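Local coordinates for uncharacterized hypothetical protein (Parabacteroides merdae, PDB 4EI0), which is of unknown function but belongs to the DUF4466 family and is built largely of antiparallel beta-sheets, at residues Lys22-Val27 against Asn34-Ala39; Gln55-Ile60 against Gly94-Ile99; Thr64-Asp69 against Tyr113-Glu118. All blocks are in the same frame, centred on the assembly; numbering follows the deposited sequence.

Overall arrangement
The three contacts lie in two facing antiparallel sheets of one beta sandwich. Interactions 1 and 3 share a sheet, in which strands 35-43 and 107-115 are neighbours; their centres are 12 Å apart, and Ile36 N lies 2.8 Å from Tyr114 O, a probable hydrogen bond. Interaction 2 belongs to the opposing sheet. It meets interaction 3 across the core, where Phe68 CZ packs 3.2 Å from Val56 CG2 and Tyr114 OH lies 2.7 Å from Ile60 O; these two centres are 10 Å apart. Interactions 1 and 2 do not touch, with about 7 Å between nearest atoms. With the function unknown, the contacts cannot be tied to an active site.

Interaction 1 of 3, residues Lys22-Val27 against Asn34-Ala39; sequences KRSLPV and NEIEFA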
loop_
_atom_site.group_PDB
_atom_site.type_symbol
_atom_site.label_atom_id
_atom_site.label_comp_id
_atom_site.label_asym_id
_atom_site.label_seq_id
_atom_site.Cartn_x
_atom_site.Cartn_y
_atom_site.Cartn_z
ATOM N N LYS B 22 16.165 -10.015 3.274
ATOM C CA LYS B 22 15.984 -11.437 3.063
ATOM C C LYS B 22 14.789 -11.838 3.908
ATOM O O LYS B 22 14.756 -11.519 5.085
ATOM C CB LYS B 22 17.255 -12.195 3.504
ATOM C CG LYS B 22 17.198 -13.711 3.277
ATOM C CD LYS B 22 18.563 -14.361 3.437
ATOM C CE LYS B 22 18.442 -15.874 3.698
ATOM N NZ LYS B 22 18.174 -16.212 5.123
ATOM N N ARG B 23 13.780 -12.452 3.321
ATOM C CA ARG B 23 12.608 -12.921 4.093
ATOM C C ARG B 23 12.855 -14.300 4.699
ATOM O O ARG B 23 12.507 -14.563 5.830
ATOM C CB ARG B 23 11.328 -12.880 3.256
ATOM C CG ARG B 23 10.756 -11.457 3.217
ATOM C CD ARG B 23 9.773 -11.217 2.076
ATOM N NE ARG B 23 8.646 -12.153 2.045
ATOM C CZ ARG B 23 7.549 -12.070 2.807
ATOM N NH1 ARG B 23 7.401 -11.100 3.707
ATOM N NH2 ARG B 23 6.585 -12.975 2.666
ATOM N N SER B 24 13.519 -15.164 3.959
ATOM C CA SER B 24 13.930 -16.449 4.514
ATOM C C SER B 24 14.680 -16.271 5.853
ATOM O O SER B 24 15.548 -15.381 6.004
ATOM C CB SER B 24 14.804 -17.198 3.481
ATOM O OG SER B 24 14.184 -17.190 2.168
ATOM N N LEU B 25 14.429 -17.156 6.805
ATOM C CA LEU B 25 15.008 -17.019 8.155
ATOM C C LEU B 25 16.523 -17.359 8.215
ATOM O O LEU B 25 16.976 -18.315 7.566
ATOM C CB LEU B 25 14.264 -17.920 9.131
ATOM C CG LEU B 25 12.745 -17.865 9.090
ATOM C CD1 LEU B 25 12.167 -18.994 9.941
ATOM C CD2 LEU B 25 12.287 -16.471 9.538
ATOM N N PRO B 26 17.316 -16.567 8.967
ATOM C CA PRO B 26 18.775 -16.787 9.080
ATOM C C PRO B 26 19.177 -18.162 9.650
ATOM O O PRO B 26 20.246 -18.675 9.333
ATOM C CB PRO B 26 19.227 -15.700 10.051
ATOM C CG PRO B 26 18.221 -14.629 9.921
ATOM C CD PRO B 26 16.907 -15.286 9.576
ATOM N N VAL B 27 18.331 -18.745 10.489
ATOM C CA VAL B 27 18.606 -20.077 11.026
ATOM C C VAL B 27 18.232 -21.174 10.037
ATOM O O VAL B 27 18.640 -22.304 10.218
ATOM C CB VAL B 27 17.867 -20.299 12.360
ATOM C CG1 VAL B 27 18.416 -19.367 13.419
ATOM C CG2 VAL B 27 16.385 -20.056 12.168
ATOM N N ASN B 34 15.307 -25.489 -3.093
ATOM C CA ASN B 34 14.391 -24.603 -2.319
ATOM C C ASN B 34 14.637 -23.145 -2.766
ATOM O O ASN B 34 15.586 -22.811 -3.469
ATOM C CB ASN B 34 14.701 -24.646 -0.789
ATOM C CG ASN B 34 14.041 -25.807 -0.061
ATOM O OD1 ASN B 34 13.348 -26.578 -0.655
ATOM N ND2 ASN B 34 14.293 -25.925 1.253
ATOM N N GLU B 35 13.784 -22.278 -2.314
ATOM C CA GLU B 35 13.924 -20.874 -2.642
ATOM C C GLU B 35 14.583 -20.074 -1.520
ATOM O O GLU B 35 14.481 -20.441 -0.340
ATOM C CB GLU B 35 12.546 -20.336 -3.026
ATOM C CG GLU B 35 11.544 -20.308 -1.914
ATOM C CD GLU B 35 10.094 -20.168 -2.396
ATOM O OE1 GLU B 35 9.714 -20.561 -3.533
ATOM O OE2 GLU B 35 9.329 -19.625 -1.593
ATOM N N ILE B 36 15.293 -19.006 -1.890
ATOM C CA ILE B 36 15.667 -17.931 -0.966
ATOM C C ILE B 36 14.834 -16.729 -1.448
ATOM O O ILE B 36 14.855 -16.346 -2.639
ATOM C CB ILE B 36 17.149 -17.544 -1.007
ATOM C CG1 ILE B 36 18.014 -18.787 -0.933
ATOM C CG2 ILE B 36 17.484 -16.546 0.094
ATOM C CD1 ILE B 36 19.492 -18.497 -0.820
ATOM N N GLU B 37 14.057 -16.197 -0.526
ATOM C CA GLU B 37 13.089 -15.149 -0.811
ATOM C C GLU B 37 13.540 -13.815 -0.251
ATOM O O GLU B 37 13.974 -13.741 0.910
ATOM C CB GLU B 37 11.782 -15.494 -0.160
ATOM C CG GLU B 37 10.670 -14.518 -0.505
ATOM C CD GLU B 37 9.382 -14.826 0.220
ATOM O OE1 GLU B 37 9.190 -15.979 0.667
ATOM O OE2 GLU B 37 8.557 -13.912 0.337
ATOM N N PHE B 38 13.408 -12.778 -1.069
ATOM C CA PHE B 38 13.846 -11.424 -0.728
ATOM C C PHE B 38 12.659 -10.449 -0.962
ATOM O O PHE B 38 11.821 -10.695 -1.833
ATOM C CB PHE B 38 15.043 -11.005 -1.589
ATOM C CG PHE B 38 16.306 -11.785 -1.344
ATOM C CD1 PHE B 38 16.524 -12.980 -1.979
ATOM C CD2 PHE B 38 17.244 -11.328 -0.463
ATOM C CE1 PHE B 38 17.684 -13.696 -1.749
ATOM C CE2 PHE B 38 18.402 -12.043 -0.212
ATOM C CZ PHE B 38 18.624 -13.227 -0.864
ATOM N N ALA B 39 12.593 -9.362 -0.188
ATOM C CA ALA B 39 11.612 -8.296 -0.386
ATOM C C ALA B 39 12.404 -7.038 -0.723
ATOM O O ALA B 39 13.144 -6.541 0.122
ATOM C CB ALA B 39 10.763 -8.085 0.859
#
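Arg23 and Ser24 grip the backbone of Glu37 just where the edge strand 17-22 parts from strand 35-43. Glu37 O accepts Arg23 N at 2.7 Å and, more weakly, Ser24 N at 3.4 Å. Glu37 N in turn donates to Ser24 OG at 2.9 Å, almost straight (177° at the hydrogen). The serine hydroxyl thus takes the acceptor role that a strand carbonyl would otherwise fill, and a chi1 of -48°, with OG beside its own backbone N, turns it to that task.

The tight part is the face carrying Lys22 and Phe38, an antiparallel non-hydrogen-bonded pair. Phe38 CD2 comes within 3.7 Å of Lys22 CA, while CE2 lies against CB and CG of the lysine. Farther along the same chain, Lys22 CE rests on Ile36 CG2 at 3.8 Å. A bend at chi4 then brings Lys22 NZ above the carbonyl plane of Ser24, where it hydrogen-bonds Ser24 O, 2.9 Å away, within its own segment. Deeper in the sandwich, Phe127 and Phe129 meet the Phe38 ring.

The looser side holds Arg23, an exposed residue, with Glu37 and Ala39. Arg23 CD packs on Ala39 CB at 3.5 Å, and the guanidinium presents its NE edge to Glu37 OE2. That salt bridge is modelled at 2.5 Å, short enough to make its exact length doubtful. Arg23 NH2 adds a weak bond to the same oxygen, and the guanidinium and carboxylate planes stand 51° apart, unlike a flat two-pronged pair. Directional backbone and hydroxyl bonds therefore appear to fix the strand exit, with the charge pair likely adding a less specific attraction at the surface.

Interaction 2 of 3, residues Gln55-Ile60 against Gly94-Ile99; sequences QVVSSI and GTTTVI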
loop_
_atom_site.group_PDB
_atom_site.type_symbol
_atom_site.label_atom_id
_atom_site.label_comp_id
_atom_site.label_asym_id
_atom_site.label_seq_id
_atom_site.Cartn_x
_atom_site.Cartn_y
_atom_site.Cartn_z
ATOM N N GLN B 55 16.014 -5.117 -11.169
ATOM C CA GLN B 55 16.830 -6.197 -11.605
ATOM C C GLN B 55 17.572 -6.837 -10.444
ATOM O O GLN B 55 17.836 -6.173 -9.458
ATOM C CB GLN B 55 17.822 -5.622 -12.646
ATOM C CG GLN B 55 18.980 -6.480 -12.949
ATOM C CD GLN B 55 19.886 -5.858 -13.970
ATOM O OE1 GLN B 55 19.534 -5.697 -15.126
ATOM N NE2 GLN B 55 21.093 -5.544 -13.547
ATOM N N VAL B 56 17.848 -8.139 -10.526
ATOM C CA VAL B 56 18.755 -8.786 -9.562
ATOM C C VAL B 56 19.745 -9.620 -10.351
ATOM O O VAL B 56 19.354 -10.325 -11.316
ATOM C CB VAL B 56 18.109 -9.764 -8.622
ATOM C CG1 VAL B 56 18.981 -9.883 -7.381
ATOM C CG2 VAL B 56 16.726 -9.374 -8.312
ATOM N N VAL B 57 21.011 -9.499 -9.987
ATOM C CA VAL B 57 22.087 -10.320 -10.535
ATOM C C VAL B 57 22.534 -11.211 -9.379
ATOM O O VAL B 57 22.933 -10.715 -8.347
ATOM C CB VAL B 57 23.270 -9.442 -11.044
ATOM C CG1 VAL B 57 24.441 -10.324 -11.481
ATOM C CG2 VAL B 57 22.836 -8.516 -12.192
ATOM N N SER B 58 22.403 -12.520 -9.523
ATOM C CA SER B 58 22.950 -13.472 -8.532
ATOM C C SER B 58 24.337 -13.904 -8.942
ATOM O O SER B 58 24.681 -13.833 -10.119
ATOM C CB SER B 58 22.092 -14.738 -8.434
ATOM O OG SER B 58 22.033 -15.364 -9.681
ATOM N N SER B 59 25.116 -14.394 -7.983
ATOM C CA SER B 59 26.509 -14.762 -8.256
ATOM C C SER B 59 26.586 -16.164 -8.890
ATOM O O SER B 59 27.560 -16.472 -9.505
ATOM C CB SER B 59 27.357 -14.696 -6.976
ATOM O OG SER B 59 26.861 -15.587 -6.026
ATOM N N ILE B 60 25.568 -16.983 -8.706
ATOM C CA ILE B 60 25.447 -18.270 -9.372
ATOM C C ILE B 60 24.013 -18.268 -9.914
ATOM O O ILE B 60 23.037 -17.996 -9.185
ATOM C CB ILE B 60 25.642 -19.444 -8.399
ATOM C CG1 ILE B 60 27.076 -19.494 -7.832
ATOM C CG2 ILE B 60 25.335 -20.735 -9.102
ATOM C CD1 ILE B 60 27.217 -20.461 -6.669
ATOM N N GLY B 94 20.258 -16.467 -17.235
ATOM C CA GLY B 94 21.435 -16.840 -16.429
ATOM C C GLY B 94 21.323 -16.224 -15.036
ATOM O O GLY B 94 20.364 -16.440 -14.299
ATOM N N THR B 95 22.295 -15.390 -14.700
ATOM C CA THR B 95 22.335 -14.736 -13.401
ATOM C C THR B 95 21.386 -13.566 -13.201
ATOM O O THR B 95 21.220 -13.116 -12.072
ATOM C CB THR B 95 23.718 -14.150 -13.183
ATOM O OG1 THR B 95 24.003 -13.226 -14.258
ATOM C CG2 THR B 95 24.776 -15.273 -13.203
ATOM N N THR B 96 20.781 -13.058 -14.276
ATOM C CA THR B 96 20.082 -11.766 -14.239
ATOM C C THR B 96 18.588 -11.877 -14.467
ATOM O O THR B 96 18.146 -12.399 -15.491
ATOM C CB THR B 96 20.716 -10.809 -15.273
ATOM O OG1 THR B 96 22.108 -10.770 -14.971
ATOM C CG2 THR B 96 20.147 -9.340 -15.218
ATOM N N THR B 97 17.836 -11.371 -13.504
ATOM C CA THR B 97 16.385 -11.317 -13.554
ATOM C C THR B 97 15.977 -9.846 -13.688
ATOM O O THR B 97 16.414 -9.036 -12.904
ATOM C CB THR B 97 15.771 -11.910 -12.284
ATOM O OG1 THR B 97 16.140 -13.287 -12.162
ATOM C CG2 THR B 97 14.237 -11.723 -12.274
ATOM N N VAL B 98 15.156 -9.520 -14.678
ATOM C CA VAL B 98 14.700 -8.147 -14.869
ATOM C C VAL B 98 13.194 -8.144 -14.902
ATOM O O VAL B 98 12.552 -9.111 -15.370
ATOM C CB VAL B 98 15.278 -7.544 -16.161
ATOM C CG1 VAL B 98 14.702 -8.251 -17.383
ATOM C CG2 VAL B 98 15.062 -6.033 -16.189
ATOM N N ILE B 99 12.614 -7.074 -14.384
ATOM C CA ILE B 99 11.173 -6.902 -14.433
ATOM C C ILE B 99 10.876 -5.404 -14.701
ATOM O O ILE B 99 11.552 -4.535 -14.152
ATOM C CB ILE B 99 10.501 -7.386 -13.148
ATOM C CG1 ILE B 99 8.995 -7.486 -13.362
ATOM C CG2 ILE B 99 10.887 -6.447 -12.008
ATOM C CD1 ILE B 99 8.251 -8.221 -12.260
HETATM O O HOH W 1 19.586 -16.202 -11.654
#
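Two adjacent antiparallel strands of a beta sandwich, 51-58 and 96-100, pair here, their short segments running at 174° to each other and 4.7 Å apart. Val56 and Thr97 form the hydrogen-bonded pair: Val56 N reaches Thr97 O and Thr97 N reaches Val56 O, both at 2.9 Å. Ser58 N extends the ladder to Thr95 O. CA hydrogens of Thr96 and Val57 point at Val56 O and Thr95 O between these bonds, and that of Gln55 at Thr97 O beyond the last one. On the face bearing Gln55, Val57 and Thr96, the Thr96 methyl CG2 touches the amide end of Gln55 at OE1 (3.7 Å), and Val57 CG2 lies alongside Thr96 OG1. The other face, with Val56 and Thr97, packs on Phe68 of the opposing sheet; Thr97 OG1 bonds to Thr92 OG1. At the end of strand 51-58, Ser58 OG sits between its backbone N and carbonyl carbon (chi1 59°) and donates to Ile60 O at 2.9 Å, from above the carbonyl plane. Without OG, as with an alanine here, Ile60 O is likely to keep only the Tyr114 hydroxyl of these two donors, and the bridging water to lose one acceptor. That water donates to Ser58 OG at 3.3 Å and to Gly94 O at 2.8 Å.

Interaction 3 of 3, residues Thr64-Asp69 against Tyr113-Glu118; sequences TGTYFD and YYIIPE
The rings of Tyr67 and Tyr113 lie side by side and point the same way, their planes only 16° from parallel but slid apart. With the centroids 5.2 Å from each other the faces barely overlap, so contact is confined to a few atoms: Tyr67 CE1 approaches Tyr113 CD2 to 3.6 Å, and Tyr67 OH passes 3.8 Å from Tyr113 CE2. Tyr67 reaches this place because its CG stands between backbone N and carbonyl carbon (chi1 77°), which leans the ring over Tyr113 CB. At the rim of the Tyr113 ring, near its plane, Asp69 CB closes in, while the Asp69 carboxylate turns to Tyr73 OH and Asn71 N. Glu35 and Glu37 of strand 35-43 also touch Tyr113.

Beneath the rings, Tyr67 and Tyr113 are an antiparallel hydrogen-bonded pair joining strands 67-75 and 107-115 of one sandwich sheet. Tyr113 N donates to Tyr67 O at 2.9 Å, and Tyr67 N to Tyr113 O at 3.1 Å. The CB atoms of Phe68 and Tyr114 leave the backbone on the side away from the partner segment; the Phe68 ring meets Tyr112, and the Tyr114 ring meets Phe127 edge-to-face.

Beyond this pair, a side chain serves as acceptor: Thr66 OG1 accepts Ile115 N at 3.1 Å (170° at the hydrogen) and is also bonded to Ala63 O; its methyl CG2 rests beside Tyr113 O. Ile115 CG1 lies across the Gly65 backbone, 3.6 Å from Gly65 C. Gly65 suits this place: at its backbone angles a CB would crowd the Thr64 carbonyl oxygen, and would stand 3.4 Å from Ile115 CG1.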
loop_
_atom_site.group_PDB
_atom_site.type_symbol
_atom_site.label_atom_id
_atom_site.label_comp_id
_atom_site.label_asym_id
_atom_site.label_seq_id
_atom_site.Cartn_x
_atom_site.Cartn_y
_atom_site.Cartn_z
ATOM N N THR B 64 15.638 -22.897 -12.850
ATOM C CA THR B 64 14.367 -22.504 -13.449
ATOM C C THR B 64 13.305 -22.281 -12.402
ATOM O O THR B 64 13.186 -23.040 -11.474
ATOM C CB THR B 64 13.847 -23.535 -14.448
ATOM O OG1 THR B 64 14.844 -23.707 -15.448
ATOM C CG2 THR B 64 12.569 -23.005 -15.117
ATOM N N GLY B 65 12.559 -21.186 -12.536
ATOM C CA GLY B 65 11.616 -20.779 -11.503
ATOM C C GLY B 65 12.087 -19.594 -10.699
ATOM O O GLY B 65 11.342 -19.062 -9.909
ATOM N N THR B 66 13.337 -19.187 -10.867
ATOM C CA THR B 66 13.851 -17.942 -10.261
ATOM C C THR B 66 13.107 -16.734 -10.935
ATOM O O THR B 66 13.018 -16.655 -12.161
ATOM C CB THR B 66 15.338 -17.824 -10.516
ATOM O OG1 THR B 66 15.983 -18.906 -9.843
ATOM C CG2 THR B 66 15.910 -16.495 -10.037
ATOM N N TYR B 67 12.439 -15.911 -10.153
ATOM C CA TYR B 67 11.647 -14.830 -10.705
ATOM C C TYR B 67 11.378 -13.716 -9.685
ATOM O O TYR B 67 11.595 -13.896 -8.494
ATOM C CB TYR B 67 10.300 -15.365 -11.264
ATOM C CG TYR B 67 9.275 -15.681 -10.247
ATOM C CD1 TYR B 67 9.505 -16.617 -9.296
ATOM C CD2 TYR B 67 8.032 -15.041 -10.239
ATOM C CE1 TYR B 67 8.580 -16.912 -8.341
ATOM C CE2 TYR B 67 7.083 -15.340 -9.288
ATOM C CZ TYR B 67 7.371 -16.275 -8.342
ATOM O OH TYR B 67 6.484 -16.606 -7.367
ATOM N N PHE B 68 10.912 -12.567 -10.200
ATOM C CA PHE B 68 10.251 -11.539 -9.412
ATOM C C PHE B 68 8.771 -11.754 -9.586
ATOM O O PHE B 68 8.288 -11.824 -10.691
ATOM C CB PHE B 68 10.539 -10.161 -9.987
ATOM C CG PHE B 68 11.713 -9.456 -9.411
ATOM C CD1 PHE B 68 11.702 -9.010 -8.093
ATOM C CD2 PHE B 68 12.767 -9.087 -10.220
ATOM C CE1 PHE B 68 12.760 -8.275 -7.570
ATOM C CE2 PHE B 68 13.819 -8.380 -9.693
ATOM C CZ PHE B 68 13.806 -7.957 -8.376
ATOM N N ASP B 69 8.030 -11.822 -8.498
ATOM C CA ASP B 69 6.586 -11.826 -8.565
ATOM C C ASP B 69 6.235 -10.394 -9.045
ATOM O O ASP B 69 6.870 -9.429 -8.627
ATOM C CB ASP B 69 6.091 -12.225 -7.148
ATOM C CG ASP B 69 4.620 -11.992 -6.862
ATOM O OD1 ASP B 69 3.949 -11.185 -7.485
ATOM O OD2 ASP B 69 4.155 -12.571 -5.861
ATOM N N TYR B 113 12.415 -14.468 -5.800
ATOM C CA TYR B 113 12.580 -15.858 -5.423
ATOM C C TYR B 113 13.739 -16.451 -6.214
ATOM O O TYR B 113 13.689 -16.526 -7.439
ATOM C CB TYR B 113 11.285 -16.607 -5.720
ATOM C CG TYR B 113 10.137 -16.117 -4.884
ATOM C CD1 TYR B 113 9.878 -16.661 -3.635
ATOM C CD2 TYR B 113 9.306 -15.120 -5.344
ATOM C CE1 TYR B 113 8.814 -16.226 -2.874
ATOM C CE2 TYR B 113 8.243 -14.671 -4.599
ATOM C CZ TYR B 113 8.005 -15.224 -3.371
ATOM O OH TYR B 113 6.992 -14.735 -2.658
ATOM N N TYR B 114 14.820 -16.795 -5.517
ATOM C CA TYR B 114 15.952 -17.450 -6.112
ATOM C C TYR B 114 15.780 -18.937 -5.832
ATOM O O TYR B 114 15.720 -19.329 -4.664
ATOM C CB TYR B 114 17.227 -16.973 -5.470
ATOM C CG TYR B 114 18.481 -17.644 -5.909
ATOM C CD1 TYR B 114 19.089 -17.291 -7.096
ATOM C CD2 TYR B 114 19.127 -18.581 -5.113
ATOM C CE1 TYR B 114 20.298 -17.857 -7.499
ATOM C CE2 TYR B 114 20.349 -19.156 -5.506
ATOM C CZ TYR B 114 20.915 -18.814 -6.695
ATOM O OH TYR B 114 22.088 -19.345 -7.106
ATOM N N ILE B 115 15.720 -19.764 -6.882
ATOM C CA ILE B 115 15.619 -21.229 -6.685
ATOM C C ILE B 115 17.070 -21.736 -6.712
ATOM O O ILE B 115 17.768 -21.543 -7.679
ATOM C CB ILE B 115 14.752 -21.919 -7.734
ATOM C CG1 ILE B 115 13.362 -21.285 -7.848
ATOM C CG2 ILE B 115 14.534 -23.395 -7.359
ATOM C CD1 ILE B 115 12.539 -21.301 -6.569
ATOM N N ILE B 116 17.516 -22.338 -5.604
ATOM C CA ILE B 116 18.902 -22.745 -5.373
ATOM C C ILE B 116 19.249 -23.857 -6.332
ATOM O O ILE B 116 18.558 -24.861 -6.360
ATOM C CB ILE B 116 19.128 -23.158 -3.859
ATOM C CG1 ILE B 116 18.783 -22.006 -2.922
ATOM C CG2 ILE B 116 20.530 -23.599 -3.584
ATOM C CD1 ILE B 116 18.579 -22.376 -1.467
ATOM N N PRO B 117 20.297 -23.661 -7.185
ATOM C CA PRO B 117 20.584 -24.650 -8.237
ATOM C C PRO B 117 21.598 -25.656 -7.704
ATOM O O PRO B 117 22.318 -25.339 -6.755
ATOM C CB PRO B 117 21.237 -23.809 -9.315
ATOM C CG PRO B 117 22.057 -22.810 -8.501
ATOM C CD PRO B 117 21.163 -22.466 -7.348
ATOM N N GLU B 118 21.640 -26.845 -8.302
ATOM C CA GLU B 118 22.636 -27.878 -7.955
ATOM C C GLU B 118 24.052 -27.321 -7.921
ATOM O O GLU B 118 24.832 -27.668 -7.047
ATOM C CB GLU B 118 22.554 -29.046 -8.953
ATOM C CG GLU B 118 23.601 -30.155 -8.748
ATOM C CD GLU B 118 23.508 -30.769 -7.348
ATOM O OE1 GLU B 118 22.408 -30.880 -6.796
ATOM O OE2 GLU B 118 24.536 -31.102 -6.771
#